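Local structure of protein Niban 2 (Homo sapiens, 7CTP) at residues I212-Q217 and T535-V540. The protein may help suppress apoptosis and may promote melanoma cell invasion in vitro, and is a PH-domain protein of the Niban family. Sequence-based numbering, arbitrary orientation.
Sequences IRMYRQ and TYEEVV
Glu537 alone carries its side of this contact, reaching across to meet Arg213, Gln217 and Met214, and the example illustrates how one buried carboxylate can tie together helices whose backbones stay well apart. Its CG lies anti to the carbonyl carbon (chi1 -67°) and the chain beyond is extended, carrying the carboxylate over to the other helix. The arginine slides past it in the opposite direction, with guanidinium and carboxylate planes 54° apart. The salt bridge centres on Arg213 NH1, 2.7 Å from Glu537 OE1, which it meets on the syn side but tilted out of the carboxylate plane, by a bent bond; weak bonds from Arg213 NH2 to OE1 and from NH1 to OE2 supplement it. Gln217 comes from the opposite direction, its amide plane turned 43° from the carboxylate: its NE2 gives a straight bond to Glu537 OE2 (3.1 Å), which lies in the amide plane, with NE2 almost in line with the C-O bond.

Short segments of helices 204-218 and 532-555, whose axes come no closer than 14.0 Å and run nearly at right angles, are thus joined through long side chains within the helical part of a chain that also holds a PH domain. On helix 204-218, Gln217 lies one turn after Arg213, and its OE1 accepts Arg213 NH1 at 2.9 Å, so the amide serves both partners. Asp210 makes a second salt bridge to Arg213 NH2. Met214, its chain bent at chi2 and chi3, lays SD (3.3 Å) and the CE methyl against Glu537 OE2, in van der Waals contact. An alanine in place of Glu537 would probably leave the Arg213 charge without its partner and Gln217 NE2 without its acceptor. Glu533 places a like charge near OE2, which may raise the proton affinity of the pair.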
ATOM      1  N   ILE A 212      -9.665   5.510   8.849  1.00 19.93           N
ATOM      2  CA  ILE A 212      -9.113   4.286   9.425  1.00 21.86           C
ATOM      3  C   ILE A 212      -8.210   4.636  10.593  1.00 24.03           C
ATOM      4  O   ILE A 212      -8.279   4.022  11.664  1.00 21.03           O
ATOM      5  CB  ILE A 212      -8.353   3.479   8.356  1.00 19.90           C
ATOM      6  CG1 ILE A 212      -9.333   2.781   7.402  1.00 19.65           C
ATOM      7  CG2 ILE A 212      -7.419   2.456   9.025  1.00 21.83           C
ATOM      8  CD1 ILE A 212      -9.987   1.519   8.001  1.00 19.30           C
ATOM      9  N   ARG A 213      -7.346   5.635  10.395  1.00 22.63           N
ATOM     10  CA  ARG A 213      -6.407   6.012  11.443  1.00 23.81           C
ATOM     11  C   ARG A 213      -7.139   6.562  12.660  1.00 22.30           C
ATOM     12  O   ARG A 213      -6.803   6.218  13.800  1.00 25.80           O
ATOM     13  CB  ARG A 213      -5.400   7.032  10.911  1.00 23.92           C
ATOM     14  CG  ARG A 213      -4.372   7.468  11.960  1.00 25.14           C
ATOM     15  CD  ARG A 213      -3.358   8.452  11.388  1.00 28.27           C
ATOM     16  NE  ARG A 213      -3.996   9.534  10.638  1.00 35.61           N
ATOM     17  CZ  ARG A 213      -4.609  10.581  11.183  1.00 38.29           C
ATOM     18  NH1 ARG A 213      -4.679  10.708  12.500  1.00 39.52           N
ATOM     19  NH2 ARG A 213      -5.149  11.508  10.400  1.00 36.05           N
ATOM     20  N   MET A 214      -8.164   7.401  12.438  1.00 23.52           N
ATOM     21  CA  MET A 214      -8.896   7.980  13.563  1.00 29.08           C
ATOM     22  C   MET A 214      -9.677   6.932  14.331  1.00 29.60           C
ATOM     23  O   MET A 214      -9.785   7.013  15.561  1.00 24.72           O
ATOM     24  CB  MET A 214      -9.852   9.089  13.105  1.00 31.60           C
ATOM     25  CG  MET A 214      -9.264  10.178  12.245  1.00 41.63           C
ATOM     26  SD  MET A 214      -8.127  11.254  13.125  1.00 52.77           S
ATOM     27  CE  MET A 214      -8.605  11.022  14.826  1.00 48.20           C
ATOM     28  N   TYR A 215     -10.270   5.968  13.623  1.00 23.70           N
ATOM     29  CA  TYR A 215     -10.929   4.863  14.306  1.00 24.44           C
ATOM     30  C   TYR A 215      -9.938   4.087  15.167  1.00 23.98           C
ATOM     31  O   TYR A 215     -10.204   3.807  16.342  1.00 26.27           O
ATOM     32  CB  TYR A 215     -11.615   3.929  13.302  1.00 20.09           C
ATOM     33  CG  TYR A 215     -12.255   2.724  13.975  1.00 25.09           C
ATOM     34  CD1 TYR A 215     -11.512   1.584  14.267  1.00 22.58           C
ATOM     35  CD2 TYR A 215     -13.588   2.746  14.360  1.00 23.05           C
ATOM     36  CE1 TYR A 215     -12.072   0.503  14.904  1.00 24.65           C
ATOM     37  CE2 TYR A 215     -14.163   1.648  14.999  1.00 23.83           C
ATOM     38  CZ  TYR A 215     -13.396   0.541  15.274  1.00 27.10           C
ATOM     39  OH  TYR A 215     -13.959  -0.552  15.913  1.00 27.06           O
ATOM     40  N   ARG A 216      -8.785   3.729  14.595  1.00 22.77           N
ATOM     41  CA  ARG A 216      -7.789   2.980  15.353  1.00 25.60           C
ATOM     42  C   ARG A 216      -7.289   3.785  16.552  1.00 24.87           C
ATOM     43  O   ARG A 216      -7.127   3.235  17.647  1.00 24.47           O
ATOM     44  CB  ARG A 216      -6.646   2.548  14.429  1.00 25.64           C
ATOM     45  CG  ARG A 216      -7.081   1.415  13.478  1.00 26.88           C
ATOM     46  CD  ARG A 216      -5.957   0.772  12.669  1.00 29.37           C
ATOM     47  NE  ARG A 216      -5.264  -0.308  13.384  1.00 31.67           N
ATOM     48  CZ  ARG A 216      -4.021  -0.188  13.836  1.00 34.61           C
ATOM     49  NH1 ARG A 216      -3.430  -1.188  14.470  1.00 31.14           N
ATOM     50  NH2 ARG A 216      -3.365   0.947  13.633  1.00 35.99           N
ATOM     51  N   GLN A 217      -7.093   5.096  16.376  1.00 26.75           N
ATOM     52  CA  GLN A 217      -6.698   5.947  17.498  1.00 24.83           C
ATOM     53  C   GLN A 217      -7.744   5.930  18.606  1.00 27.76           C
ATOM     54  O   GLN A 217      -7.402   6.007  19.789  1.00 32.83           O
ATOM     55  CB  GLN A 217      -6.459   7.377  17.009  1.00 29.78           C
ATOM     56  CG  GLN A 217      -5.105   7.580  16.365  1.00 33.91           C
ATOM     57  CD  GLN A 217      -4.918   8.969  15.791  1.00 30.34           C
ATOM     58  OE1 GLN A 217      -4.081   9.169  14.915  1.00 34.53           O
ATOM     59  NE2 GLN A 217      -5.710   9.930  16.263  1.00 38.70           N
ATOM     60  N   THR A 535      -8.071  19.546  13.160  1.00 26.03           N
ATOM     61  CA  THR A 535      -7.399  20.819  13.395  1.00 25.68           C
ATOM     62  C   THR A 535      -6.309  20.660  14.447  1.00 24.81           C
ATOM     63  O   THR A 535      -5.177  21.135  14.272  1.00 28.58           O
ATOM     64  CB  THR A 535      -8.422  21.869  13.814  1.00 34.57           C
ATOM     65  OG1 THR A 535      -9.430  21.982  12.793  1.00 29.22           O
ATOM     66  CG2 THR A 535      -7.747  23.226  14.004  1.00 29.67           C
ATOM     67  N   TYR A 536      -6.629  19.960  15.535  1.00 25.47           N
ATOM     68  CA  TYR A 536      -5.636  19.640  16.557  1.00 27.82           C
ATOM     69  C   TYR A 536      -4.450  18.882  15.966  1.00 28.25           C
ATOM     70  O   TYR A 536      -3.289  19.206  16.241  1.00 27.03           O
ATOM     71  CB  TYR A 536      -6.307  18.835  17.668  1.00 24.33           C
ATOM     72  CG  TYR A 536      -5.354  18.067  18.569  1.00 23.01           C
ATOM     73  CD1 TYR A 536      -4.495  18.734  19.435  1.00 28.93           C
ATOM     74  CD2 TYR A 536      -5.345  16.677  18.578  1.00 25.44           C
ATOM     75  CE1 TYR A 536      -3.639  18.036  20.274  1.00 31.95           C
ATOM     76  CE2 TYR A 536      -4.493  15.968  19.415  1.00 26.85           C
ATOM     77  CZ  TYR A 536      -3.643  16.654  20.259  1.00 28.40           C
ATOM     78  OH  TYR A 536      -2.798  15.947  21.091  1.00 32.39           O
ATOM     79  N   GLU A 537      -4.722  17.873  15.135  1.00 26.02           N
ATOM     80  CA  GLU A 537      -3.626  17.110  14.545  1.00 25.65           C
ATOM     81  C   GLU A 537      -2.782  17.973  13.614  1.00 29.58           C
ATOM     82  O   GLU A 537      -1.564  17.777  13.515  1.00 26.49           O
ATOM     83  CB  GLU A 537      -4.165  15.878  13.818  1.00 29.14           C
ATOM     84  CG  GLU A 537      -4.786  14.865  14.769  1.00 28.67           C
ATOM     85  CD  GLU A 537      -5.112  13.543  14.109  1.00 32.25           C
ATOM     86  OE1 GLU A 537      -4.783  13.363  12.913  1.00 38.65           O
ATOM     87  OE2 GLU A 537      -5.689  12.676  14.806  1.00 35.01           O
ATOM     88  N   GLU A 538      -3.401  18.942  12.929  1.00 28.94           N
ATOM     89  CA  GLU A 538      -2.627  19.871  12.106  1.00 26.49           C
ATOM     90  C   GLU A 538      -1.750  20.770  12.972  1.00 24.16           C
ATOM     91  O   GLU A 538      -0.627  21.113  12.579  1.00 30.38           O
ATOM     92  CB  GLU A 538      -3.556  20.726  11.233  1.00 29.00           C
ATOM     93  CG  GLU A 538      -4.256  19.961  10.112  1.00 39.45           C
ATOM     94  CD  GLU A 538      -5.185  20.843   9.285  1.00 63.87           C
ATOM     95  OE1 GLU A 538      -6.200  20.329   8.758  1.00 49.80           O
ATOM     96  OE2 GLU A 538      -4.902  22.053   9.168  1.00 46.78           O
ATOM     97  N   VAL A 539      -2.246  21.172  14.146  1.00 27.77           N
ATOM     98  CA  VAL A 539      -1.429  21.957  15.073  1.00 27.94           C
ATOM     99  C   VAL A 539      -0.205  21.155  15.503  1.00 29.39           C
ATOM    100  O   VAL A 539       0.926  21.658  15.509  1.00 31.27           O
ATOM    101  CB  VAL A 539      -2.266  22.407  16.283  1.00 29.01           C
ATOM    102  CG1 VAL A 539      -1.353  22.892  17.425  1.00 31.39           C
ATOM    103  CG2 VAL A 539      -3.231  23.516  15.872  1.00 29.35           C
ATOM    104  N   VAL A 540      -0.411  19.881  15.834  1.00 29.29           N
ATOM    105  CA  VAL A 540       0.704  19.021  16.230  1.00 29.33           C
ATOM    106  C   VAL A 540       1.676  18.835  15.069  1.00 33.57           C
ATOM    107  O   VAL A 540       2.903  18.863  15.250  1.00 31.74           O
ATOM    108  CB  VAL A 540       0.180  17.671  16.746  1.00 25.74           C
ATOM    109  CG1 VAL A 540       1.345  16.725  17.020  1.00 30.06           C
ATOM    110  CG2 VAL A 540      -0.655  17.884  17.995  1.00 29.25           C
TER